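Local coordinates for transaminase (PDB 5G2P), which probably catalyses the pyridoxal-phosphate-dependent transfer of amino groups from amine donors to carbonyl acceptors, with selectivity for S-configured amines, at residues B[100-105]-B[113-118]; B[139-144]-B[231-236]; B[161-166]-B[435-440]; B[194-199]-B[246-251]. All blocks are in the same frame, centred on the assembly; numbering follows the deposited sequence.

Interaction 1. Residues B[100-105]-B[113-118]; sequences IIIEDI and GKVRFV
Helix 100-105, with Ile101 and Ile102 turned to strand 113-118, runs at 138° to the strand direction, the two axes coming within 8.7 Å. No hydrogen bond crosses the gap; the contact is van der Waals packing, mostly of side chains. Ile102 slides alongside Val115 in the opposite sense. Its CG1 lies against one methyl, Val115 CG2, and the second torsion (chi2 -58°) turns CD1 onto the same methyl, CD1 to CG2 being 3.7 Å. The same Ile102 CD1 also rests 3.9 Å from the carbonyl oxygen of Gly113. Ile101 is stretched out instead (chi2 164°) and carries its CD1 to the far end of Phe117, 3.9 Å from CE1. The Phe117 ring comes from the opposite direction, and over one of its faces sits Val115 CG1, offset toward the rim. Val115 therefore divides its two methyls, CG2 for the helix and CG1 for the neighbouring ring. A looser contact, Ile101 CG2 to Val115 CG2 at 4.3 Å, closes the row. At its end the helix widens: Ile105 N bonds to Ile100 O at 2.7 Å, a pi-type turn. Gly113 and Lys114 both face Val312 in a classic beta bulge, on the edge where strand 112-118 meets the antiparallel strand 308-313. Lys114 leaves the strand on the side away from the helix; its NZ forms a salt bridge with Asp321 and a hydrogen bond with Gln28 of the second subunit. Helix 335-350 packs on both partners, Leu345 on Ile101 and Met338 on Phe117, at the sheet's outermost strand within the chain.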
loop_
_atom_site.group_PDB
_atom_site.type_symbol
_atom_site.label_atom_id
_atom_site.label_comp_id
_atom_site.label_asym_id
_atom_site.label_seq_id
_atom_site.Cartn_x
_atom_site.Cartn_y
_atom_site.Cartn_z
ATOM N N ILE B 100 8.972 32.426 -21.490
ATOM C CA ILE B 100 9.892 31.855 -22.503
ATOM C C ILE B 100 9.493 30.430 -22.920
ATOM O O ILE B 100 9.447 30.099 -24.128
ATOM C CB ILE B 100 11.373 31.890 -22.050
ATOM C CG1 ILE B 100 11.815 33.352 -21.920
ATOM C CG2 ILE B 100 12.253 31.122 -23.052
ATOM C CD1 ILE B 100 13.188 33.572 -21.295
ATOM N N ILE B 101 9.162 29.605 -21.924
ATOM C CA ILE B 101 8.753 28.235 -22.179
ATOM C C ILE B 101 7.420 28.171 -22.979
ATOM O O ILE B 101 7.358 27.539 -24.038
ATOM C CB ILE B 101 8.679 27.428 -20.852
ATOM C CG1 ILE B 101 10.099 27.203 -20.278
ATOM C CG2 ILE B 101 7.945 26.124 -21.078
ATOM C CD1 ILE B 101 10.172 26.776 -18.805
ATOM N N ILE B 102 6.374 28.830 -22.479
ATOM C CA ILE B 102 5.022 28.715 -23.079
ATOM C C ILE B 102 4.928 29.468 -24.402
ATOM O O ILE B 102 4.460 28.929 -25.400
ATOM C CB ILE B 102 3.891 29.262 -22.135
ATOM C CG1 ILE B 102 3.819 28.523 -20.791
ATOM C CG2 ILE B 102 2.517 29.249 -22.830
ATOM C CD1 ILE B 102 3.579 27.017 -20.864
ATOM N N GLU B 103 5.381 30.717 -24.398
ATOM C CA GLU B 103 5.148 31.637 -25.496
ATOM C C GLU B 103 6.244 31.548 -26.583
ATOM O O GLU B 103 5.953 31.629 -27.775
ATOM C CB GLU B 103 5.070 33.049 -24.920
ATOM C CG GLU B 103 4.173 34.009 -25.664
ATOM C CD GLU B 103 4.093 35.352 -24.973
ATOM O OE1 GLU B 103 3.305 35.489 -24.025
ATOM O OE2 GLU B 103 4.824 36.274 -25.375
ATOM N N ASP B 104 7.498 31.380 -26.178
ATOM C CA ASP B 104 8.599 31.380 -27.152
ATOM C C ASP B 104 9.006 29.993 -27.612
ATOM O O ASP B 104 8.921 29.692 -28.806
ATOM C CB ASP B 104 9.793 32.154 -26.626
ATOM C CG ASP B 104 9.459 33.603 -26.373
ATOM O OD1 ASP B 104 8.571 34.131 -27.070
ATOM O OD2 ASP B 104 10.056 34.218 -25.479
ATOM N N ILE B 105 9.452 29.150 -26.690
ATOM C CA ILE B 105 9.882 27.794 -27.039
ATOM C C ILE B 105 8.733 26.931 -27.592
ATOM O O ILE B 105 8.893 26.279 -28.623
ATOM C CB ILE B 105 10.573 27.087 -25.846
ATOM C CG1 ILE B 105 11.925 27.758 -25.589
ATOM C CG2 ILE B 105 10.750 25.592 -26.122
ATOM C CD1 ILE B 105 12.655 27.303 -24.344
ATOM N N GLY B 113 -0.467 25.277 -21.199
ATOM C CA GLY B 113 -1.162 26.309 -20.421
ATOM C C GLY B 113 -0.246 27.028 -19.453
ATOM O O GLY B 113 0.061 28.215 -19.631
ATOM N N LYS B 114 0.197 26.316 -18.420
ATOM C CA LYS B 114 0.979 26.932 -17.339
ATOM C C LYS B 114 2.192 26.103 -16.939
ATOM O O LYS B 114 2.325 24.947 -17.310
ATOM C CB LYS B 114 0.092 27.166 -16.108
ATOM C CG LYS B 114 -0.944 28.286 -16.268
ATOM C CD LYS B 114 -1.587 28.562 -14.925
ATOM C CE LYS B 114 -2.246 29.926 -14.905
ATOM N NZ LYS B 114 -2.620 30.260 -13.511
ATOM N N VAL B 115 3.058 26.719 -16.137
ATOM C CA VAL B 115 4.302 26.106 -15.656
ATOM C C VAL B 115 4.317 26.230 -14.139
ATOM O O VAL B 115 3.883 27.234 -13.598
ATOM C CB VAL B 115 5.537 26.881 -16.169
ATOM C CG1 VAL B 115 6.839 26.157 -15.803
ATOM C CG2 VAL B 115 5.451 27.032 -17.662
ATOM N N ARG B 116 4.795 25.195 -13.462
ATOM C CA ARG B 116 5.191 25.300 -12.067
ATOM C C ARG B 116 6.650 24.956 -12.023
ATOM O O ARG B 116 7.048 23.889 -12.529
ATOM C CB ARG B 116 4.406 24.333 -11.172
ATOM C CG ARG B 116 4.945 24.261 -9.729
ATOM C CD ARG B 116 3.891 23.832 -8.692
ATOM N NE ARG B 116 4.437 23.680 -7.324
ATOM C CZ ARG B 116 4.730 24.700 -6.511
ATOM N NH1 ARG B 116 4.527 25.969 -6.905
ATOM N NH2 ARG B 116 5.228 24.456 -5.290
ATOM N N PHE B 117 7.434 25.841 -11.404
ATOM C CA PHE B 117 8.863 25.610 -11.196
ATOM C C PHE B 117 9.125 24.974 -9.835
ATOM O O PHE B 117 8.552 25.392 -8.834
ATOM C CB PHE B 117 9.628 26.939 -11.281
ATOM C CG PHE B 117 9.665 27.509 -12.676
ATOM C CD1 PHE B 117 10.439 26.903 -13.657
ATOM C CD2 PHE B 117 8.883 28.610 -13.016
ATOM C CE1 PHE B 117 10.478 27.422 -14.950
ATOM C CE2 PHE B 117 8.901 29.122 -14.313
ATOM C CZ PHE B 117 9.704 28.533 -15.273
ATOM N N VAL B 118 10.012 23.983 -9.818
ATOM C CA VAL B 118 10.528 23.387 -8.585
ATOM C C VAL B 118 12.078 23.299 -8.725
ATOM O O VAL B 118 12.662 24.000 -9.557
ATOM C CB VAL B 118 9.902 22.007 -8.288
ATOM C CG1 VAL B 118 8.411 22.143 -7.918
ATOM C CG2 VAL B 118 10.119 21.038 -9.462
#

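Interaction 2. Residues B[139-144]-B[231-236]; sequences PLVVTR and VAAVIT
Ala233 O is gripped by two groups of the neighbouring strand: Val142 N donates to it at 2.8 Å in an almost straight bond (171°), and Val141 CA makes a CH contact at 3.4 Å. Val142 O in turn receives Ile235 N at 2.9 Å, while Leu140 O takes Ala232 N at 2.8 Å. Between Leu140 and Val141 the register slips by one residue, a beta bulge, and the buried Ala233 N is left with no partner. Val142 CG2 meets Val231 CG1 on one face of the sheet; on the other, Val141 CG1 packs against Ile235 CG2, both at 3.9 Å. At the strand ends Arg144, bent at chi2 (89°) and chi3, lays its guanidinium across Thr236, whose CB stands over the centre of one face, 3.5 Å from CZ. Its NE forms a salt bridge with Asp147 and its NH1 bonds Tyr251 OH. A leucine in place of Arg144 would probably leave Asp147 without its salt-bridge mate and Tyr251 OH without this partner. These adjacent parallel strands belong to the mainly parallel seven-stranded sheet of the large domain of fold-type I aminotransferases; strand 231-236 leads directly to Glu237 in the cofactor pocket.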
loop_
_atom_site.group_PDB
_atom_site.type_symbol
_atom_site.label_atom_id
_atom_site.label_comp_id
_atom_site.label_asym_id
_atom_site.label_seq_id
_atom_site.Cartn_x
_atom_site.Cartn_y
_atom_site.Cartn_z
ATOM N N PRO B 139 -6.403 6.959 -9.099
ATOM C CA PRO B 139 -5.167 6.701 -8.372
ATOM C C PRO B 139 -4.018 6.109 -9.204
ATOM O O PRO B 139 -2.862 6.411 -8.915
ATOM C CB PRO B 139 -5.608 5.697 -7.291
ATOM C CG PRO B 139 -6.681 4.912 -7.980
ATOM C CD PRO B 139 -7.442 5.954 -8.786
ATOM N N LEU B 140 -4.297 5.282 -10.209
ATOM C CA LEU B 140 -3.185 4.512 -10.815
ATOM C C LEU B 140 -2.407 5.281 -11.867
ATOM O O LEU B 140 -2.988 5.993 -12.685
ATOM C CB LEU B 140 -3.681 3.184 -11.416
ATOM C CG LEU B 140 -4.430 2.253 -10.431
ATOM C CD1 LEU B 140 -4.838 0.927 -11.071
ATOM C CD2 LEU B 140 -3.626 1.977 -9.166
ATOM N N VAL B 141 -1.091 5.108 -11.884
ATOM C CA VAL B 141 -0.298 5.656 -13.000
ATOM C C VAL B 141 0.451 4.474 -13.619
ATOM O O VAL B 141 0.918 3.575 -12.896
ATOM C CB VAL B 141 0.683 6.761 -12.533
ATOM C CG1 VAL B 141 1.693 7.109 -13.620
ATOM C CG2 VAL B 141 -0.067 8.015 -12.049
ATOM N N VAL B 142 0.555 4.470 -14.948
ATOM C CA VAL B 142 1.248 3.395 -15.682
ATOM C C VAL B 142 2.658 3.889 -16.036
ATOM O O VAL B 142 2.818 5.021 -16.484
ATOM C CB VAL B 142 0.483 3.009 -16.981
ATOM C CG1 VAL B 142 1.210 1.873 -17.738
ATOM C CG2 VAL B 142 -0.931 2.567 -16.665
ATOM N N THR B 143 3.658 3.033 -15.833
ATOM C CA THR B 143 5.024 3.309 -16.229
ATOM C C THR B 143 5.496 2.121 -17.079
ATOM O O THR B 143 4.697 1.240 -17.384
ATOM C CB THR B 143 5.928 3.526 -14.990
ATOM O OG1 THR B 143 7.221 3.965 -15.407
ATOM C CG2 THR B 143 6.038 2.270 -14.143
ATOM N N ARG B 144 6.763 2.100 -17.478
ATOM C CA ARG B 144 7.263 0.950 -18.231
ATOM C C ARG B 144 8.520 0.361 -17.594
ATOM O O ARG B 144 9.300 1.070 -16.934
ATOM C CB ARG B 144 7.570 1.332 -19.707
ATOM C CG ARG B 144 6.364 1.822 -20.540
ATOM C CD ARG B 144 6.107 3.344 -20.458
ATOM N NE ARG B 144 7.349 4.103 -20.543
ATOM C CZ ARG B 144 8.036 4.320 -21.671
ATOM N NH1 ARG B 144 7.581 3.855 -22.845
ATOM N NH2 ARG B 144 9.184 4.996 -21.632
ATOM N N VAL B 231 -7.282 4.732 -13.903
ATOM C CA VAL B 231 -5.956 5.072 -14.415
ATOM C C VAL B 231 -5.854 6.549 -14.773
ATOM O O VAL B 231 -6.538 7.032 -15.686
ATOM C CB VAL B 231 -5.561 4.166 -15.595
ATOM C CG1 VAL B 231 -4.232 4.620 -16.196
ATOM C CG2 VAL B 231 -5.492 2.711 -15.132
ATOM N N ALA B 232 -5.058 7.276 -13.989
ATOM C CA ALA B 232 -4.847 8.705 -14.215
ATOM C C ALA B 232 -4.039 8.992 -15.445
ATOM O O ALA B 232 -4.379 9.905 -16.206
ATOM C CB ALA B 232 -4.167 9.357 -13.000
ATOM N N ALA B 233 -2.960 8.231 -15.661
ATOM C CA ALA B 233 -1.911 8.681 -16.549
ATOM C C ALA B 233 -0.970 7.550 -16.940
ATOM O O ALA B 233 -0.806 6.587 -16.199
ATOM C CB ALA B 233 -1.111 9.806 -15.862
ATOM N N VAL B 234 -0.375 7.668 -18.124
ATOM C CA VAL B 234 0.797 6.886 -18.491
ATOM C C VAL B 234 1.962 7.901 -18.458
ATOM O O VAL B 234 1.864 8.976 -19.074
ATOM C CB VAL B 234 0.672 6.275 -19.909
ATOM C CG1 VAL B 234 1.945 5.535 -20.321
ATOM C CG2 VAL B 234 -0.530 5.325 -20.018
ATOM N N ILE B 235 3.036 7.590 -17.726
ATOM C CA ILE B 235 4.251 8.410 -17.787
ATOM C C ILE B 235 5.296 7.654 -18.612
ATOM O O ILE B 235 5.461 6.433 -18.457
ATOM C CB ILE B 235 4.782 8.767 -16.361
ATOM C CG1 ILE B 235 5.953 9.746 -16.425
ATOM C CG2 ILE B 235 5.108 7.489 -15.557
ATOM C CD1 ILE B 235 6.285 10.340 -15.055
ATOM N N THR B 236 5.958 8.351 -19.529
ATOM C CA THR B 236 6.959 7.700 -20.375
ATOM C C THR B 236 8.238 8.528 -20.445
ATOM O O THR B 236 8.244 9.699 -20.067
ATOM C CB THR B 236 6.488 7.484 -21.834
ATOM O OG1 THR B 236 6.407 8.741 -22.520
ATOM C CG2 THR B 236 5.150 6.739 -21.893
#

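Interaction 3. Residues B[161-166]-B[435-440]; sequences LRSFRS and GAMPNT
Met437 and Phe164 carry a small apolar contact between two loops, one following helix 153-157 and the other leading into strand 440-443; no hydrogen bond joins them. The thioether chain of Met437 does most of the reaching. Bends at chi2 (-62°) and chi3 (99°) turn its terminal methyl toward the Phe164 ring, and CE lies 3.7 Å from CE2. From another direction the tip of Leu161 comes up, its CD2 4.2 Å from Met437 SD. Ser163 OG borders the same methyl, 4.1 Å from CE, and Ala436 CB adds a flank at Phe164 CZ, also 4.1 Å away. The receiving surface is shaped by a type I turn, Leu161 to Phe164, closed by Phe164 N bonding Leu161 O at 3.0 Å; the turn sets the side chains of Leu161, Ser163 and Phe164 on the side of Met437. Phe164 meets His410 edge-to-face and also touches Phe25, while Val328 of the second subunit packs on it. With its side chain about 9 Å from a bound PLP, Phe164 places this contact near the active site, where class III aminotransferases bring the large domain, the C-terminal part and the partner subunit together.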
loop_
_atom_site.group_PDB
_atom_site.type_symbol
_atom_site.label_atom_id
_atom_site.label_comp_id
_atom_site.label_asym_id
_atom_site.label_seq_id
_atom_site.Cartn_x
_atom_site.Cartn_y
_atom_site.Cartn_z
ATOM N N LEU B 161 13.920 0.287 -12.707
ATOM C CA LEU B 161 15.289 -0.248 -12.873
ATOM C C LEU B 161 15.748 -0.598 -11.484
ATOM O O LEU B 161 15.936 0.298 -10.658
ATOM C CB LEU B 161 16.265 0.811 -13.427
ATOM C CG LEU B 161 16.276 1.168 -14.901
ATOM C CD1 LEU B 161 17.128 2.421 -15.111
ATOM C CD2 LEU B 161 16.795 0.002 -15.745
ATOM N N ARG B 162 15.904 -1.887 -11.205
ATOM C CA ARG B 162 16.260 -2.336 -9.849
ATOM C C ARG B 162 17.694 -1.949 -9.457
ATOM O O ARG B 162 18.067 -2.082 -8.280
ATOM C CB ARG B 162 16.051 -3.863 -9.717
ATOM C CG ARG B 162 16.942 -4.712 -10.642
ATOM C CD ARG B 162 16.437 -6.158 -10.700
ATOM N NE ARG B 162 16.745 -6.921 -9.480
ATOM C CZ ARG B 162 17.824 -7.694 -9.331
ATOM N NH1 ARG B 162 18.733 -7.834 -10.305
ATOM N NH2 ARG B 162 17.998 -8.329 -8.198
ATOM N N SER B 163 18.496 -1.476 -10.421
ATOM C CA SER B 163 19.862 -0.969 -10.154
ATOM C C SER B 163 19.879 0.506 -9.753
ATOM O O SER B 163 20.946 1.061 -9.482
ATOM C CB SER B 163 20.763 -1.123 -11.395
ATOM O OG SER B 163 20.124 -0.595 -12.567
ATOM N N PHE B 164 18.718 1.160 -9.759
ATOM C CA PHE B 164 18.696 2.612 -9.497
ATOM C C PHE B 164 17.558 3.004 -8.543
ATOM O O PHE B 164 17.062 4.115 -8.606
ATOM C CB PHE B 164 18.625 3.432 -10.816
ATOM C CG PHE B 164 19.959 3.606 -11.491
ATOM C CD1 PHE B 164 20.802 4.667 -11.149
ATOM C CD2 PHE B 164 20.398 2.673 -12.449
ATOM C CE1 PHE B 164 22.050 4.800 -11.761
ATOM C CE2 PHE B 164 21.654 2.807 -13.062
ATOM C CZ PHE B 164 22.481 3.868 -12.714
ATOM N N ARG B 165 17.154 2.097 -7.653
ATOM C CA ARG B 165 16.051 2.392 -6.711
ATOM C C ARG B 165 16.549 2.642 -5.285
ATOM O O ARG B 165 15.827 2.435 -4.312
ATOM C CB ARG B 165 14.954 1.306 -6.747
ATOM C CG ARG B 165 14.045 1.365 -7.993
ATOM C CD ARG B 165 13.006 2.481 -7.852
ATOM N NE ARG B 165 12.214 2.244 -6.647
ATOM C CZ ARG B 165 11.041 1.606 -6.633
ATOM N NH1 ARG B 165 10.461 1.208 -7.767
ATOM N NH2 ARG B 165 10.427 1.421 -5.476
ATOM N N SER B 166 17.781 3.125 -5.187
ATOM C CA SER B 166 18.348 3.587 -3.905
ATOM C C SER B 166 18.523 2.472 -2.870
ATOM O O SER B 166 18.557 2.731 -1.661
ATOM C CB SER B 166 17.544 4.767 -3.335
ATOM O OG SER B 166 17.564 5.834 -4.278
ATOM N N GLY B 435 28.595 4.260 -20.068
ATOM C CA GLY B 435 27.151 4.116 -19.937
ATOM C C GLY B 435 26.779 3.669 -18.538
ATOM O O GLY B 435 27.637 3.208 -17.777
ATOM N N ALA B 436 25.503 3.834 -18.199
ATOM C CA ALA B 436 24.949 3.354 -16.923
ATOM C C ALA B 436 24.607 1.851 -16.970
ATOM O O ALA B 436 24.731 1.152 -15.957
ATOM C CB ALA B 436 23.700 4.152 -16.574
ATOM N N MET B 437 24.124 1.376 -18.119
ATOM C CA MET B 437 23.739 -0.033 -18.307
ATOM C C MET B 437 24.974 -0.845 -18.731
ATOM O O MET B 437 25.888 -0.265 -19.303
ATOM C CB MET B 437 22.633 -0.151 -19.376
ATOM C CG MET B 437 21.305 0.543 -19.023
ATOM S SD MET B 437 20.552 -0.182 -17.540
ATOM C CE MET B 437 21.051 0.977 -16.268
ATOM N N PRO B 438 25.020 -2.161 -18.414
ATOM C CA PRO B 438 26.245 -2.952 -18.648
ATOM C C PRO B 438 26.629 -3.220 -20.105
ATOM O O PRO B 438 27.826 -3.289 -20.406
ATOM C CB PRO B 438 25.970 -4.277 -17.890
ATOM C CG PRO B 438 24.466 -4.353 -17.793
ATOM C CD PRO B 438 24.051 -2.916 -17.578
ATOM N N ASN B 439 25.639 -3.368 -20.990
ATOM C CA ASN B 439 25.876 -3.647 -22.407
ATOM C C ASN B 439 25.609 -2.478 -23.345
ATOM O O ASN B 439 25.606 -2.648 -24.567
ATOM C CB ASN B 439 25.014 -4.843 -22.847
ATOM C CG ASN B 439 25.180 -6.049 -21.931
ATOM O OD1 ASN B 439 26.307 -6.541 -21.705
ATOM N ND2 ASN B 439 24.070 -6.524 -21.379
ATOM N N THR B 440 25.372 -1.292 -22.789
ATOM C CA THR B 440 24.849 -0.185 -23.597
ATOM C C THR B 440 25.510 1.141 -23.254
ATOM O O THR B 440 25.397 1.615 -22.125
ATOM C CB THR B 440 23.319 -0.060 -23.448
ATOM O OG1 THR B 440 22.734 -1.365 -23.550
ATOM C CG2 THR B 440 22.717 0.895 -24.545
#

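Interaction 4. Residues B[194-199]-B[246-251]; sequences SSNTFQ and MPPYEY
Ser195, which gives up the most surface here, lies with its CB over one face of the Tyr251 ring. The CB is 3.5 Å from the ring centroid and only 15° off the normal, a CH-pi contact shifted toward the rim. Its hydroxyl occupies the position between backbone N and carbonyl carbon (chi1 72°), which swings OG off the ring to Pro247, 3.5 Å from CA. On the backbone side, Pro248 CD packs 3.4 Å from Ser195 O. Both loops are bent by type I turns, Ser194 to Thr197 and Pro248 to Tyr251; the first is also an ST turn, Ser194 OG accepting from Asn196 N, and the second leads into helix 251-262 of the large domain. Asn196 supplies the polar half of the contact. Its ND2 donates to Met246 O at 2.9 Å, nearly straight (175°), the donor standing above the carbonyl plane, and to Ser195 OG, also at 2.9 Å; both partners lie in the amide plane, which fixes the rotation of the amide. The OD1 receives a water at 2.8 Å, and that water accepts from Met246 N, so the amide holds Met246 O directly and Met246 N through the water. With an alanine in its place, Met246 O and Ser195 OG would probably lose this side-chain donor, and the bridging water one acceptor. Tyr205 touches Asn196 and Pro248, and Tyr251 also touches Ser215 and Val216 of helix 214-226.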
loop_
_atom_site.group_PDB
_atom_site.type_symbol
_atom_site.label_atom_id
_atom_site.label_comp_id
_atom_site.label_asym_id
_atom_site.label_seq_id
_atom_site.Cartn_x
_atom_site.Cartn_y
_atom_site.Cartn_z
ATOM N N SER B 194 8.177 -2.288 -21.664
ATOM C CA SER B 194 9.026 -1.386 -22.453
ATOM C C SER B 194 8.613 -1.343 -23.945
ATOM O O SER B 194 8.146 -2.357 -24.466
ATOM C CB SER B 194 10.423 -1.979 -22.419
ATOM O OG SER B 194 11.311 -1.123 -23.074
ATOM N N SER B 195 8.829 -0.219 -24.636
ATOM C CA SER B 195 8.734 -0.174 -26.115
ATOM C C SER B 195 9.654 -1.218 -26.785
ATOM O O SER B 195 9.399 -1.652 -27.903
ATOM C CB SER B 195 9.127 1.209 -26.648
ATOM O OG SER B 195 10.529 1.414 -26.535
ATOM N N ASN B 196 10.717 -1.604 -26.087
ATOM C CA ASN B 196 11.725 -2.541 -26.599
ATOM C C ASN B 196 11.411 -4.028 -26.351
ATOM O O ASN B 196 12.275 -4.876 -26.496
ATOM C CB ASN B 196 13.111 -2.183 -26.034
ATOM C CG ASN B 196 13.781 -1.073 -26.816
ATOM O OD1 ASN B 196 14.958 -1.186 -27.173
ATOM N ND2 ASN B 196 13.021 -0.002 -27.129
ATOM N N THR B 197 10.175 -4.343 -26.003
ATOM C CA THR B 197 9.749 -5.737 -25.810
ATOM C C THR B 197 9.012 -6.264 -27.055
ATOM O O THR B 197 8.513 -5.484 -27.870
ATOM C CB THR B 197 8.880 -5.851 -24.530
ATOM O OG1 THR B 197 9.555 -5.186 -23.459
ATOM C CG2 THR B 197 8.679 -7.301 -24.110
ATOM N N PHE B 198 8.980 -7.588 -27.197
ATOM C CA PHE B 198 8.311 -8.316 -28.296
ATOM C C PHE B 198 8.950 -8.080 -29.669
ATOM O O PHE B 198 8.425 -7.369 -30.533
ATOM C CB PHE B 198 6.782 -8.133 -28.264
ATOM C CG PHE B 198 6.197 -8.243 -26.877
ATOM C CD1 PHE B 198 6.159 -9.473 -26.215
ATOM C CD2 PHE B 198 5.714 -7.114 -26.221
ATOM C CE1 PHE B 198 5.635 -9.581 -24.928
ATOM C CE2 PHE B 198 5.188 -7.213 -24.939
ATOM C CZ PHE B 198 5.155 -8.446 -24.288
ATOM N N GLN B 199 10.117 -8.687 -29.831
ATOM C CA GLN B 199 10.870 -8.640 -31.073
ATOM C C GLN B 199 10.903 -10.045 -31.643
ATOM O O GLN B 199 10.944 -11.013 -30.883
ATOM C CB GLN B 199 12.306 -8.171 -30.828
ATOM C CG GLN B 199 12.461 -7.164 -29.702
ATOM C CD GLN B 199 13.763 -6.401 -29.776
ATOM O OE1 GLN B 199 14.430 -6.396 -30.805
ATOM N NE2 GLN B 199 14.114 -5.718 -28.690
ATOM N N MET B 246 16.200 3.313 -27.365
ATOM C CA MET B 246 15.424 4.121 -28.293
ATOM C C MET B 246 14.190 3.306 -28.690
ATOM O O MET B 246 14.264 2.092 -28.769
ATOM C CB MET B 246 16.259 4.424 -29.564
ATOM C CG MET B 246 17.347 5.472 -29.349
ATOM S SD MET B 246 16.669 7.135 -29.152
ATOM C CE MET B 246 16.226 7.519 -30.849
ATOM N N PRO B 247 13.055 3.967 -28.952
ATOM C CA PRO B 247 11.842 3.219 -29.251
ATOM C C PRO B 247 11.703 2.845 -30.724
ATOM O O PRO B 247 12.286 3.516 -31.583
ATOM C CB PRO B 247 10.736 4.209 -28.877
ATOM C CG PRO B 247 11.326 5.536 -29.221
ATOM C CD PRO B 247 12.785 5.414 -28.825
ATOM N N PRO B 248 10.898 1.803 -31.021
ATOM C CA PRO B 248 10.400 1.702 -32.392
ATOM C C PRO B 248 9.728 3.017 -32.757
ATOM O O PRO B 248 9.055 3.627 -31.915
ATOM C CB PRO B 248 9.359 0.577 -32.332
ATOM C CG PRO B 248 9.138 0.285 -30.888
ATOM C CD PRO B 248 10.352 0.756 -30.142
ATOM N N TYR B 249 9.909 3.445 -33.997
ATOM C CA TYR B 249 9.377 4.719 -34.477
ATOM C C TYR B 249 7.897 4.987 -34.127
ATOM O O TYR B 249 7.530 6.109 -33.788
ATOM C CB TYR B 249 9.589 4.797 -35.993
ATOM C CG TYR B 249 9.380 6.169 -36.585
ATOM C CD1 TYR B 249 9.899 7.318 -35.954
ATOM C CD2 TYR B 249 8.698 6.331 -37.800
ATOM C CE1 TYR B 249 9.726 8.586 -36.498
ATOM C CE2 TYR B 249 8.530 7.595 -38.358
ATOM C CZ TYR B 249 9.041 8.717 -37.703
ATOM O OH TYR B 249 8.873 9.974 -38.249
ATOM N N GLU B 250 7.064 3.949 -34.180
ATOM C CA GLU B 250 5.613 4.115 -34.040
ATOM C C GLU B 250 5.134 4.117 -32.598
ATOM O O GLU B 250 3.983 4.425 -32.347
ATOM C CB GLU B 250 4.839 3.016 -34.793
ATOM C CG GLU B 250 5.406 2.725 -36.166
ATOM C CD GLU B 250 6.318 1.507 -36.159
ATOM O OE1 GLU B 250 7.452 1.542 -35.614
ATOM O OE2 GLU B 250 5.869 0.486 -36.696
ATOM N N TYR B 251 6.015 3.773 -31.660
ATOM C CA TYR B 251 5.605 3.615 -30.278
ATOM C C TYR B 251 4.994 4.902 -29.703
ATOM O O TYR B 251 3.910 4.871 -29.124
ATOM C CB TYR B 251 6.788 3.099 -29.424
ATOM C CG TYR B 251 6.415 2.943 -27.963
ATOM C CD1 TYR B 251 5.846 1.762 -27.490
ATOM C CD2 TYR B 251 6.579 4.014 -27.069
ATOM C CE1 TYR B 251 5.474 1.631 -26.149
ATOM C CE2 TYR B 251 6.205 3.899 -25.740
ATOM C CZ TYR B 251 5.662 2.704 -25.280
ATOM O OH TYR B 251 5.282 2.600 -23.955
HETATM O O HOH W 1 16.963 0.586 -28.062
#

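Interactions 1 and 2 reach the same seven-stranded sheet, with centres 23 Å apart: strand 112-118 is its outermost strand within the chain, whereas strands 140-144 and 231-236 lie toward the other edge. Interaction 1 closes before the others open. Interaction 2 crosses interactions 3 and 4 along the chain, and interaction 4 is nested in the long loop closed by interaction 3. Interactions 2 and 4 touch directly, through the probable hydrogen bond of Arg144 with Tyr251 and through packing of Arg144 on Ser194, linking the strand ends to the loops beyond. Interactions 1 and 3 lie on opposite sides of the chain's centre, yet both meet the second subunit, consistent with an active site built where two chains join.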